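PDB 2X34: cellulose-binding protein, X158 from Saccharophagus degradans, which binds the polyisoprenoid ubiquinone-8 in a YceI-like domain and is implicated in plant cell wall breakdown, perhaps through oxidoreduction or polyisoprenoid transport. Local coordinates for residues A76-P81 against A102-H107; Q120-T125 against V169-A174. One frame throughout, in Å; residues are numbered along the deposited sequence.

Contact 1. Residues A76-P81 against A102-H107. With UQ8 (Ubiquinone-8), chain C.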
ATOM      1  N   ALA A  76       2.997   2.791   7.709  1.00  3.92           N
ATOM      2  CA  ALA A  76       3.875   2.892   6.540  1.00  4.33           C
ATOM      3  C   ALA A  76       3.281   4.011   5.672  1.00  4.53           C
ATOM      4  O   ALA A  76       2.059   4.094   5.502  1.00  4.90           O
ATOM      5  CB  ALA A  76       3.893   1.583   5.740  1.00  3.03           C
ATOM      6  N   THR A  77       4.132   4.860   5.120  1.00  5.17           N
ATOM      7  CA  THR A  77       3.662   6.068   4.432  1.00  5.35           C
ATOM      8  C   THR A  77       4.218   6.060   3.023  1.00  5.94           C
ATOM      9  O   THR A  77       5.400   5.798   2.832  1.00  7.14           O
ATOM     10  CB  THR A  77       4.105   7.345   5.201  1.00  6.70           C
ATOM     11  OG1 THR A  77       3.535   7.320   6.514  1.00  8.33           O
ATOM     12  CG2 THR A  77       3.636   8.626   4.504  1.00  5.80           C
ATOM     13  N   VAL A  78       3.360   6.312   2.030  1.00  5.82           N
ATOM     14  CA  VAL A  78       3.804   6.410   0.650  1.00  5.00           C
ATOM     15  C   VAL A  78       3.566   7.845   0.222  1.00  5.37           C
ATOM     16  O   VAL A  78       2.481   8.355   0.431  1.00  4.05           O
ATOM     17  CB  VAL A  78       3.024   5.501  -0.299  1.00  5.39           C
ATOM     18  CG1 VAL A  78       3.596   5.611  -1.742  1.00  4.33           C
ATOM     19  CG2 VAL A  78       3.073   4.060   0.187  1.00  4.06           C
ATOM     20  N   THR A  79       4.563   8.453  -0.397  1.00  5.18           N
ATOM     21  CA  THR A  79       4.460   9.829  -0.875  0.50  6.11           C
ATOM     22  C   THR A  79       4.836   9.878  -2.344  1.00  6.28           C
ATOM     23  O   THR A  79       5.806   9.242  -2.767  1.00  5.63           O
ATOM     24  CB  THR A  79       5.400  10.761  -0.101  0.50  6.05           C
ATOM     25  OG1 THR A  79       6.749  10.306  -0.262  0.50  7.50           O
ATOM     26  CG2 THR A  79       5.032  10.780   1.380  0.50  6.30           C
ATOM     27  N   VAL A  80       4.056  10.627  -3.111  1.00  6.68           N
ATOM     28  CA  VAL A  80       4.165  10.636  -4.570  1.00  7.23           C
ATOM     29  C   VAL A  80       3.868  12.042  -5.041  1.00  6.90           C
ATOM     30  O   VAL A  80       2.777  12.552  -4.750  1.00  6.89           O
ATOM     31  CB  VAL A  80       3.092   9.729  -5.208  1.00  6.61           C
ATOM     32  CG1 VAL A  80       3.234   9.698  -6.719  1.00  8.20           C
ATOM     33  CG2 VAL A  80       3.123   8.287  -4.615  1.00  9.97           C
ATOM     34  N   PRO A  81       4.808  12.675  -5.765  1.00  8.58           N
ATOM     35  CA  PRO A  81       4.487  13.990  -6.346  1.00  8.95           C
ATOM     36  C   PRO A  81       3.526  13.795  -7.474  1.00  8.96           C
ATOM     37  O   PRO A  81       3.655  12.834  -8.231  1.00 10.08           O
ATOM     38  CB  PRO A  81       5.821  14.483  -6.893  1.00  9.91           C
ATOM     39  CG  PRO A  81       6.590  13.240  -7.167  1.00 10.23           C
ATOM     40  CD  PRO A  81       6.152  12.216  -6.157  1.00  8.63           C
ATOM     41  N   ALA A 102       7.671   6.581  -6.261  1.00  7.42           N
ATOM     42  CA  ALA A 102       6.973   6.765  -4.986  1.00  7.58           C
ATOM     43  C   ALA A 102       7.893   6.406  -3.804  1.00  7.41           C
ATOM     44  O   ALA A 102       8.571   5.365  -3.850  1.00  7.75           O
ATOM     45  CB  ALA A 102       5.665   5.901  -4.979  1.00  7.28           C
ATOM     46  N   THR A 103       7.953   7.243  -2.763  1.00  6.41           N
ATOM     47  CA  THR A 103       8.709   6.863  -1.572  1.00  6.30           C
ATOM     48  C   THR A 103       7.831   6.065  -0.618  1.00  5.48           C
ATOM     49  O   THR A 103       6.715   6.468  -0.309  1.00  5.66           O
ATOM     50  CB  THR A 103       9.432   8.057  -0.847  1.00  6.55           C
ATOM     51  OG1 THR A 103       8.471   8.904  -0.202  1.00 11.61           O
ATOM     52  CG2 THR A 103      10.227   8.875  -1.839  1.00  4.96           C
ATOM     53  N   LEU A 104       8.340   4.906  -0.199  1.00  4.81           N
ATOM     54  CA  LEU A 104       7.655   4.054   0.763  1.00  5.60           C
ATOM     55  C   LEU A 104       8.480   4.079   2.016  1.00  5.72           C
ATOM     56  O   LEU A 104       9.637   3.648   2.022  1.00  6.22           O
ATOM     57  CB  LEU A 104       7.490   2.617   0.249  1.00  5.16           C
ATOM     58  CG  LEU A 104       6.944   1.585   1.259  1.00  7.39           C
ATOM     59  CD1 LEU A 104       5.564   1.976   1.817  1.00  7.20           C
ATOM     60  CD2 LEU A 104       6.871   0.196   0.610  1.00  8.60           C
ATOM     61  N   ASP A 105       7.906   4.610   3.068  1.00  5.58           N
ATOM     62  CA  ASP A 105       8.540   4.565   4.367  1.00  6.95           C
ATOM     63  C   ASP A 105       7.932   3.405   5.138  1.00  6.52           C
ATOM     64  O   ASP A 105       6.830   3.531   5.687  1.00  5.50           O
ATOM     65  CB  ASP A 105       8.337   5.913   5.076  1.00  7.31           C
ATOM     66  CG  ASP A 105       8.853   5.941   6.525  1.00 11.10           C
ATOM     67  OD1 ASP A 105       9.613   5.059   6.972  1.00 11.36           O
ATOM     68  OD2 ASP A 105       8.450   6.883   7.235  1.00 16.88           O
ATOM     69  N   LEU A 106       8.670   2.296   5.198  1.00  6.01           N
ATOM     70  CA  LEU A 106       8.196   1.063   5.834  1.00  5.31           C
ATOM     71  C   LEU A 106       9.272   0.460   6.713  1.00  6.39           C
ATOM     72  O   LEU A 106      10.429   0.334   6.306  1.00  4.99           O
ATOM     73  CB  LEU A 106       7.766   0.056   4.762  1.00  4.82           C
ATOM     74  CG  LEU A 106       7.493  -1.409   5.113  1.00  5.25           C
ATOM     75  CD1 LEU A 106       6.283  -1.501   6.063  1.00  2.27           C
ATOM     76  CD2 LEU A 106       7.277  -2.223   3.823  1.00  2.43           C
ATOM     77  N   HIS A 107       8.885   0.082   7.927  1.00  6.31           N
ATOM     78  CA  HIS A 107       9.815  -0.590   8.838  1.00  6.41           C
ATOM     79  C   HIS A 107      11.130   0.162   9.043  1.00  7.00           C
ATOM     80  O   HIS A 107      12.209  -0.438   9.113  1.00  6.64           O
ATOM     81  CB  HIS A 107      10.071  -2.001   8.358  1.00  5.82           C
ATOM     82  CG  HIS A 107      10.634  -2.877   9.419  1.00  6.56           C
ATOM     83  ND1 HIS A 107      11.857  -3.500   9.303  1.00  5.22           N
ATOM     84  CD2 HIS A 107      10.177  -3.160  10.659  1.00  5.10           C
ATOM     85  CE1 HIS A 107      12.107  -4.169  10.417  1.00  5.82           C
ATOM     86  NE2 HIS A 107      11.098  -3.989  11.248  1.00  5.04           N
TER
HETATM   87  C45 UQ8 C7575      -1.178   9.495  -8.978  1.00  8.01           C
HETATM   88  C44 UQ8 C7575      -2.101  10.065  -7.963  1.00  6.15           C
HETATM   89  C46 UQ8 C7575      -3.170  10.998  -8.493  1.00  6.01           C
HETATM   90  C43 UQ8 C7575      -2.018   9.772  -6.644  1.00  6.71           C
HETATM   91  C42 UQ8 C7575      -1.006   8.852  -5.977  1.00  6.12           C
HETATM   92  C41 UQ8 C7575      -1.784   8.004  -4.950  1.00  8.82           C
HETATM   93  C39 UQ8 C7575      -0.853   7.101  -4.194  1.00  5.87           C
HETATM   94  C40 UQ8 C7575      -0.132   7.719  -3.037  1.00  7.11           C
HETATM   95  C38 UQ8 C7575      -0.679   5.822  -4.574  1.00  5.69           C
HETATM   96  C37 UQ8 C7575       0.238   4.834  -3.879  1.00  4.92           C
HETATM   97  C36 UQ8 C7575       1.361   4.456  -4.845  1.00  5.40           C
HETATM   98  C34 UQ8 C7575       2.257   3.316  -4.402  1.00  6.65           C
HETATM   99  C35 UQ8 C7575       3.316   2.857  -5.373  1.00  6.34           C
HETATM  100  C33 UQ8 C7575       2.107   2.722  -3.201  1.00  7.39           C
HETATM  101  C32 UQ8 C7575       3.013   1.585  -2.704  1.00  9.84           C
HETATM  102  C31 UQ8 C7575       2.173   0.513  -2.000  1.00  8.62           C
HETATM  103  C29 UQ8 C7575       3.033  -0.423  -1.170  1.00  9.28           C
HETATM  104  C30 UQ8 C7575       4.129  -1.234  -1.823  1.00  9.27           C
HETATM  105  C28 UQ8 C7575       2.780  -0.514   0.147  1.00  9.19           C
HETATM  106  C27 UQ8 C7575       3.538  -1.428   1.116  1.00 10.10           C
HETATM  107  C26 UQ8 C7575       2.506  -2.479   1.560  1.00  8.47           C
HETATM  108  C24 UQ8 C7575       3.012  -3.435   2.635  1.00  7.79           C
HETATM  109  C25 UQ8 C7575       3.233  -2.958   4.042  1.00  6.82           C
HETATM  110  C23 UQ8 C7575       3.234  -4.698   2.262  1.00  8.79           C
HETATM  111  C22 UQ8 C7575       3.728  -5.846   3.131  1.00 10.59           C
HETATM  112  C21 UQ8 C7575       5.229  -6.090   2.875  1.00 10.56           C
HETATM  113  C19 UQ8 C7575       5.763  -7.443   3.310  1.00  9.12           C
HETATM  114  C20 UQ8 C7575       7.187  -7.765   2.946  1.00  8.29           C
HETATM  115  C18 UQ8 C7575       5.009  -8.346   3.980  1.00 10.36           C
HETATM  116  C17 UQ8 C7575       5.549  -9.722   4.426  1.00 10.17           C
HETATM  117  C16 UQ8 C7575       4.379 -10.696   4.327  1.00 11.56           C
HETATM  118  C14 UQ8 C7575       4.600 -12.170   4.662  1.00 12.82           C
HETATM  119  C15 UQ8 C7575       5.500 -13.015   3.795  1.00 11.89           C
HETATM  120  C13 UQ8 C7575       3.942 -12.692   5.735  1.00 12.01           C
HETATM  121  C12 UQ8 C7575       4.040 -14.150   6.197  1.00 13.07           C
HETATM  122  C11 UQ8 C7575       2.660 -14.684   6.635  1.00 11.59           C
HETATM  123  C9  UQ8 C7575       2.798 -16.143   6.983  1.00 12.70           C
HETATM  124  C10 UQ8 C7575       2.801 -17.131   5.830  1.00  9.63           C
HETATM  125  C8  UQ8 C7575       2.893 -16.483   8.284  1.00 14.13           C
HETATM  126  C7  UQ8 C7575       3.050 -17.881   8.869  1.00 17.42           C
HETATM  127  C6  UQ8 C7575       1.936 -18.142   9.845  1.00 18.60           C
HETATM  128  C1  UQ8 C7575       1.892 -17.637  11.257  1.00 19.65           C
HETATM  129  C1M UQ8 C7575       3.001 -16.848  11.908  1.00 21.41           C
HETATM  130  C2  UQ8 C7575       0.698 -17.967  12.086  1.00 21.64           C
HETATM  131  O2  UQ8 C7575       0.635 -17.584  13.254  1.00 21.93           O
HETATM  132  C3  UQ8 C7575      -0.429 -18.769  11.563  1.00 21.24           C
HETATM  133  O3  UQ8 C7575      -1.520 -19.023  12.374  1.00 25.35           O
HETATM  134  C3M UQ8 C7575      -1.445 -19.624  13.677  1.00 24.45           C
HETATM  135  C4  UQ8 C7575      -0.360 -19.242  10.161  1.00 21.21           C
HETATM  136  O4  UQ8 C7575      -1.369 -19.947   9.562  1.00 23.40           O
HETATM  137  C4M UQ8 C7575      -1.951 -21.089  10.199  1.00 25.07           C
HETATM  138  C5  UQ8 C7575       0.802 -18.927   9.339  1.00 17.70           C
HETATM  139  O5  UQ8 C7575       0.778 -19.297   8.176  1.00 18.81           O
HETATM  140  O   HOH W   1       6.870   8.424   2.130  1.00  9.14           O
HETATM  141  O   HOH W   2       5.518   5.904   8.109  1.00 14.70           O
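Thr77 O is gripped twice: Asp105 N reaches it at 2.8 Å in an almost straight bond, and a water donates to it from 3.1 Å. The same water is hydrogen-bonded to Thr103 OG1, so it bridges the two strands on their outer face. The return bond, Thr77 N to Asp105 O, is longer and more bent, its donor tilted from the carbonyl plane. With the reciprocal pair between Thr79 and Thr103 it makes an antiparallel ladder, the strands running at 169°, in the wall of the lipocalin-like beta-barrel of the YceI family. A second water hydrogen-bonds to Thr77 OG1 and, weakly, to Asp105 OD2.

The other face is all hydrocarbon and fronts the ligand tunnel. At the non-hydrogen-bonded pair, Val78 CG2 lies 3.6 Å from Leu104 CD1, the two side chains meeting at a slant. With chi1 at 172° the leucine extends away from its own backbone N, which lets CD1 meet the valine and CD2 the ligand, 3.7 Å from UQ8 C27. Farther along, Ala102 CB touches Val80 CG2 at 3.5 Å and, more loosely, Val78 CG1. Val78 CG1 also comes within 3.6 Å of UQ8 C33.

The strand pair is therefore amphipathic: hydroxyls, a carboxylate and water outside, and inside an apolar lining that offers the tail van der Waals contacts and no polar side chain, while Arg62 and Lys20 hydrogen-bond to the ligand elsewhere.

Contact 2. Residues Q120-T125 against V169-A174. With UQ8 (Ubiquinone-8), chain C.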
ATOM      1  N   GLN A 120      -7.820   7.243 -13.127  1.00  5.03           N
ATOM      2  CA  GLN A 120      -9.049   7.431 -13.916  1.00  5.18           C
ATOM      3  C   GLN A 120     -10.035   8.340 -13.200  1.00  5.26           C
ATOM      4  O   GLN A 120     -10.309   8.173 -12.012  1.00  5.27           O
ATOM      5  CB  GLN A 120      -9.711   6.086 -14.268  1.00  5.24           C
ATOM      6  CG  GLN A 120     -10.876   6.192 -15.244  1.00  5.71           C
ATOM      7  CD  GLN A 120     -11.651   4.877 -15.422  1.00  5.76           C
ATOM      8  OE1 GLN A 120     -11.560   3.963 -14.593  1.00  5.91           O
ATOM      9  NE2 GLN A 120     -12.392   4.768 -16.536  1.00  4.40           N
ATOM     10  N   ARG A 121     -10.602   9.274 -13.939  1.00  5.20           N
ATOM     11  CA  ARG A 121     -11.608  10.182 -13.353  1.00  6.15           C
ATOM     12  C   ARG A 121     -12.966   9.504 -13.414  1.00  6.51           C
ATOM     13  O   ARG A 121     -13.381   9.044 -14.478  1.00  7.64           O
ATOM     14  CB  ARG A 121     -11.651  11.533 -14.073  1.00  5.63           C
ATOM     15  CG  ARG A 121     -12.818  12.401 -13.612  1.00  6.27           C
ATOM     16  CD  ARG A 121     -12.849  13.783 -14.214  1.00  6.26           C
ATOM     17  NE  ARG A 121     -11.671  14.559 -13.847  1.00  6.92           N
ATOM     18  CZ  ARG A 121     -11.460  15.088 -12.651  1.00  6.87           C
ATOM     19  NH1 ARG A 121     -12.347  14.948 -11.665  1.00  7.25           N
ATOM     20  NH2 ARG A 121     -10.342  15.767 -12.434  1.00  9.76           N
ATOM     21  N   LEU A 122     -13.646   9.461 -12.273  1.00  6.73           N
ATOM     22  CA  LEU A 122     -14.975   8.884 -12.157  1.00  7.53           C
ATOM     23  C   LEU A 122     -16.110   9.907 -12.161  1.00  7.71           C
ATOM     24  O   LEU A 122     -17.219   9.589 -12.573  1.00  7.62           O
ATOM     25  CB  LEU A 122     -15.062   8.024 -10.888  1.00  7.61           C
ATOM     26  CG  LEU A 122     -14.005   6.922 -10.746  1.00  8.77           C
ATOM     27  CD1 LEU A 122     -14.281   5.999  -9.558  1.00  9.31           C
ATOM     28  CD2 LEU A 122     -13.943   6.104 -11.983  1.00  9.42           C
ATOM     29  N   SER A 123     -15.837  11.111 -11.673  1.00  7.15           N
ATOM     30  CA  SER A 123     -16.814  12.184 -11.610  1.00  7.31           C
ATOM     31  C   SER A 123     -16.064  13.504 -11.542  1.00  7.11           C
ATOM     32  O   SER A 123     -14.835  13.496 -11.529  1.00  6.31           O
ATOM     33  CB  SER A 123     -17.643  12.041 -10.348  1.00  8.25           C
ATOM     34  OG  SER A 123     -16.856  12.400  -9.229  1.00  4.99           O
ATOM     35  N   ALA A 124     -16.807  14.617 -11.460  1.00  6.95           N
ATOM     36  CA  ALA A 124     -16.215  15.967 -11.286  1.00  7.08           C
ATOM     37  C   ALA A 124     -15.311  16.070 -10.051  1.00  7.14           C
ATOM     38  O   ALA A 124     -14.412  16.891 -10.038  1.00  7.95           O
ATOM     39  CB  ALA A 124     -17.334  17.088 -11.233  1.00  6.87           C
ATOM     40  N   THR A 125     -15.549  15.222  -9.039  1.00  6.92           N
ATOM     41  CA  THR A 125     -14.801  15.241  -7.776  1.00  6.95           C
ATOM     42  C   THR A 125     -13.977  13.978  -7.468  1.00  6.85           C
ATOM     43  O   THR A 125     -13.100  14.001  -6.587  1.00  9.67           O
ATOM     44  CB  THR A 125     -15.746  15.464  -6.595  1.00  7.17           C
ATOM     45  OG1 THR A 125     -16.673  14.368  -6.516  1.00  5.55           O
ATOM     46  CG2 THR A 125     -16.513  16.802  -6.755  1.00  6.90           C
ATOM     47  N   VAL A 169      -6.486  -0.347  -4.799  1.00  4.55           N
ATOM     48  CA  VAL A 169      -7.396   0.535  -5.520  1.00  4.15           C
ATOM     49  C   VAL A 169      -7.795   1.624  -4.524  1.00  3.22           C
ATOM     50  O   VAL A 169      -8.392   1.336  -3.475  1.00  2.83           O
ATOM     51  CB  VAL A 169      -8.616  -0.223  -6.073  1.00  3.57           C
ATOM     52  CG1 VAL A 169      -9.586   0.741  -6.778  1.00  4.92           C
ATOM     53  CG2 VAL A 169      -8.136  -1.377  -7.043  1.00  5.13           C
ATOM     54  N   LEU A 170      -7.419   2.857  -4.841  1.00  2.84           N
ATOM     55  CA  LEU A 170      -7.629   3.994  -3.964  1.00  2.94           C
ATOM     56  C   LEU A 170      -8.547   4.983  -4.640  1.00  2.81           C
ATOM     57  O   LEU A 170      -8.452   5.205  -5.867  1.00  2.74           O
ATOM     58  CB  LEU A 170      -6.305   4.720  -3.676  1.00  2.39           C
ATOM     59  CG  LEU A 170      -5.125   3.844  -3.278  1.00  4.03           C
ATOM     60  CD1 LEU A 170      -3.813   4.635  -3.315  1.00  2.01           C
ATOM     61  CD2 LEU A 170      -5.354   3.218  -1.925  1.00  2.00           C
ATOM     62  N   PHE A 171      -9.409   5.595  -3.846  1.00  2.25           N
ATOM     63  CA  PHE A 171     -10.346   6.576  -4.356  1.00  2.86           C
ATOM     64  C   PHE A 171     -10.087   7.857  -3.591  1.00  3.02           C
ATOM     65  O   PHE A 171     -10.124   7.885  -2.338  1.00  3.62           O
ATOM     66  CB  PHE A 171     -11.808   6.121  -4.161  1.00  2.97           C
ATOM     67  CG  PHE A 171     -12.164   4.855  -4.893  1.00  3.13           C
ATOM     68  CD1 PHE A 171     -12.681   4.895  -6.194  1.00  4.53           C
ATOM     69  CD2 PHE A 171     -11.964   3.618  -4.297  1.00  3.83           C
ATOM     70  CE1 PHE A 171     -13.019   3.699  -6.880  1.00  2.44           C
ATOM     71  CE2 PHE A 171     -12.292   2.434  -4.978  1.00  3.73           C
ATOM     72  CZ  PHE A 171     -12.817   2.487  -6.269  1.00  4.33           C
ATOM     73  N   TYR A 172      -9.778   8.905  -4.333  1.00  2.87           N
ATOM     74  CA  TYR A 172      -9.528  10.213  -3.762  1.00  3.41           C
ATOM     75  C   TYR A 172     -10.655  11.145  -4.195  1.00  4.59           C
ATOM     76  O   TYR A 172     -11.126  11.074  -5.349  1.00  3.60           O
ATOM     77  CB  TYR A 172      -8.177  10.752  -4.231  1.00  3.54           C
ATOM     78  CG  TYR A 172      -6.988  10.112  -3.580  1.00  2.76           C
ATOM     79  CD1 TYR A 172      -6.462  10.631  -2.397  1.00  2.93           C
ATOM     80  CD2 TYR A 172      -6.364   9.008  -4.147  1.00  2.01           C
ATOM     81  CE1 TYR A 172      -5.367  10.055  -1.771  1.00  3.33           C
ATOM     82  CE2 TYR A 172      -5.255   8.406  -3.515  1.00  3.16           C
ATOM     83  CZ  TYR A 172      -4.759   8.948  -2.332  1.00  3.18           C
ATOM     84  OH  TYR A 172      -3.657   8.406  -1.704  1.00  2.00           O
ATOM     85  N   GLU A 173     -11.101  11.996  -3.267  1.00  5.05           N
ATOM     86  CA  GLU A 173     -12.225  12.901  -3.520  1.00  6.36           C
ATOM     87  C   GLU A 173     -11.857  14.356  -3.288  1.00  6.79           C
ATOM     88  O   GLU A 173     -11.292  14.696  -2.262  1.00  5.57           O
ATOM     89  CB  GLU A 173     -13.389  12.595  -2.577  1.00  6.73           C
ATOM     90  CG  GLU A 173     -14.205  11.419  -2.978  1.00  9.55           C
ATOM     91  CD  GLU A 173     -15.383  11.714  -3.903  1.00 10.15           C
ATOM     92  OE1 GLU A 173     -15.754  12.869  -4.183  1.00 13.37           O
ATOM     93  OE2 GLU A 173     -15.957  10.725  -4.353  1.00 11.72           O
ATOM     94  N   ALA A 174     -12.196  15.203  -4.247  1.00  8.17           N
ATOM     95  CA  ALA A 174     -12.043  16.645  -4.082  1.00  9.89           C
ATOM     96  C   ALA A 174     -13.156  17.124  -3.166  1.00 11.42           C
ATOM     97  O   ALA A 174     -14.171  16.469  -3.072  1.00 11.33           O
ATOM     98  CB  ALA A 174     -12.126  17.336  -5.421  1.00  9.91           C
TER
HETATM   99  C45 UQ8 C7575      -1.178   9.495  -8.978  1.00  8.01           C
HETATM  100  C44 UQ8 C7575      -2.101  10.065  -7.963  1.00  6.15           C
HETATM  101  C46 UQ8 C7575      -3.170  10.998  -8.493  1.00  6.01           C
HETATM  102  C43 UQ8 C7575      -2.018   9.772  -6.644  1.00  6.71           C
HETATM  103  C42 UQ8 C7575      -1.006   8.852  -5.977  1.00  6.12           C
HETATM  104  C41 UQ8 C7575      -1.784   8.004  -4.950  1.00  8.82           C
HETATM  105  C39 UQ8 C7575      -0.853   7.101  -4.194  1.00  5.87           C
HETATM  106  C40 UQ8 C7575      -0.132   7.719  -3.037  1.00  7.11           C
HETATM  107  C38 UQ8 C7575      -0.679   5.822  -4.574  1.00  5.69           C
HETATM  108  C37 UQ8 C7575       0.238   4.834  -3.879  1.00  4.92           C
HETATM  109  C36 UQ8 C7575       1.361   4.456  -4.845  1.00  5.40           C
HETATM  110  C34 UQ8 C7575       2.257   3.316  -4.402  1.00  6.65           C
HETATM  111  C35 UQ8 C7575       3.316   2.857  -5.373  1.00  6.34           C
HETATM  112  C33 UQ8 C7575       2.107   2.722  -3.201  1.00  7.39           C
HETATM  113  C32 UQ8 C7575       3.013   1.585  -2.704  1.00  9.84           C
HETATM  114  C31 UQ8 C7575       2.173   0.513  -2.000  1.00  8.62           C
HETATM  115  C29 UQ8 C7575       3.033  -0.423  -1.170  1.00  9.28           C
HETATM  116  C30 UQ8 C7575       4.129  -1.234  -1.823  1.00  9.27           C
HETATM  117  C28 UQ8 C7575       2.780  -0.514   0.147  1.00  9.19           C
HETATM  118  C27 UQ8 C7575       3.538  -1.428   1.116  1.00 10.10           C
HETATM  119  C26 UQ8 C7575       2.506  -2.479   1.560  1.00  8.47           C
HETATM  120  C24 UQ8 C7575       3.012  -3.435   2.635  1.00  7.79           C
HETATM  121  C25 UQ8 C7575       3.233  -2.958   4.042  1.00  6.82           C
HETATM  122  C23 UQ8 C7575       3.234  -4.698   2.262  1.00  8.79           C
HETATM  123  C22 UQ8 C7575       3.728  -5.846   3.131  1.00 10.59           C
HETATM  124  C21 UQ8 C7575       5.229  -6.090   2.875  1.00 10.56           C
HETATM  125  C19 UQ8 C7575       5.763  -7.443   3.310  1.00  9.12           C
HETATM  126  C20 UQ8 C7575       7.187  -7.765   2.946  1.00  8.29           C
HETATM  127  C18 UQ8 C7575       5.009  -8.346   3.980  1.00 10.36           C
HETATM  128  C17 UQ8 C7575       5.549  -9.722   4.426  1.00 10.17           C
HETATM  129  C16 UQ8 C7575       4.379 -10.696   4.327  1.00 11.56           C
HETATM  130  C14 UQ8 C7575       4.600 -12.170   4.662  1.00 12.82           C
HETATM  131  C15 UQ8 C7575       5.500 -13.015   3.795  1.00 11.89           C
HETATM  132  C13 UQ8 C7575       3.942 -12.692   5.735  1.00 12.01           C
HETATM  133  C12 UQ8 C7575       4.040 -14.150   6.197  1.00 13.07           C
HETATM  134  C11 UQ8 C7575       2.660 -14.684   6.635  1.00 11.59           C
HETATM  135  C9  UQ8 C7575       2.798 -16.143   6.983  1.00 12.70           C
HETATM  136  C10 UQ8 C7575       2.801 -17.131   5.830  1.00  9.63           C
HETATM  137  C8  UQ8 C7575       2.893 -16.483   8.284  1.00 14.13           C
HETATM  138  C7  UQ8 C7575       3.050 -17.881   8.869  1.00 17.42           C
HETATM  139  C6  UQ8 C7575       1.936 -18.142   9.845  1.00 18.60           C
HETATM  140  C1  UQ8 C7575       1.892 -17.637  11.257  1.00 19.65           C
HETATM  141  C1M UQ8 C7575       3.001 -16.848  11.908  1.00 21.41           C
HETATM  142  C2  UQ8 C7575       0.698 -17.967  12.086  1.00 21.64           C
HETATM  143  O2  UQ8 C7575       0.635 -17.584  13.254  1.00 21.93           O
HETATM  144  C3  UQ8 C7575      -0.429 -18.769  11.563  1.00 21.24           C
HETATM  145  O3  UQ8 C7575      -1.520 -19.023  12.374  1.00 25.35           O
HETATM  146  C3M UQ8 C7575      -1.445 -19.624  13.677  1.00 24.45           C
HETATM  147  C4  UQ8 C7575      -0.360 -19.242  10.161  1.00 21.21           C
HETATM  148  O4  UQ8 C7575      -1.369 -19.947   9.562  1.00 23.40           O
HETATM  149  C4M UQ8 C7575      -1.951 -21.089  10.199  1.00 25.07           C
HETATM  150  C5  UQ8 C7575       0.802 -18.927   9.339  1.00 17.70           C
HETATM  151  O5  UQ8 C7575       0.778 -19.297   8.176  1.00 18.81           O
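Ala174 N donates to Thr125 O at 2.8 Å, nearly straight and in the carbonyl plane, fastening the hairpin turn between strands 109-121 and 126-138 to the chain just past the end of strand 163-173, the last of the barrel; farther back the backbones part, with Leu122 and Phe171 9.4 Å apart at their CA atoms. Beside this bond Thr125 OG1 donates to Glu173 OE1 at 2.9 Å, meeting the syn side of the carboxylate but 26° out of its plane. Glu173 gets there by bending at chi2 (-90°), which folds the carboxylate back toward the turn. Its other oxygen, OE2, forms a salt bridge with Arg126, so the acid is held through both oxygens, an environment that would probably keep it ionised.

The turn has its own bracing. Ser123 OG accepts from Thr125 N at 3.1 Å, an ST turn, and Arg121 NH1 donates to Ser123 O at 2.9 Å with that oxygen lying in the guanidinium plane. Arg121 NE and NH2 are taken by the carbonyls of Leu90 and Val87, which ties the turn to the region around helix 84-88.

At the wider end Leu122 CD1 meets the edge of the Phe171 ring, 3.7 Å from CE1, with the two side chains crossing at about a right angle. Tyr172 goes the opposite way, into the ligand pocket, where its OH is hydrogen-bonded to Gln44 O and lies 3.8 Å from UQ8 C41. Leu170 CD1 approaches UQ8 C38 from the same strand.

Strand 163-173 runs here between strands 126-138 and 3-20: Phe171 touches Arg126 on one and Ala11 on the other, while Leu170 and Tyr172 reach across to Leu45 of strand 42-48.

Overall arrangement
From the N terminus, the chain lays down strands 3-20, 24-38 and 42-48 and helix 57-68 before strand 75-81. Contact 1 then closes a loop of 20 residues containing helix 84-88, pairing strands 75-81 and 95-106. Strand 109-121 follows next to 95-106 in the sheet, and its end opens contact 2, which closes a longer excursion through strand 126-138 and helix 145-154 to strand 163-173. The two are in series, neither nested nor crossed. Their centres lie about 21 Å apart and the nearest atoms about 6 Å, so the contacts do not touch. One closed antiparallel barrel carries both, and residues of each line the pocket around the same ubiquinone-8 tail.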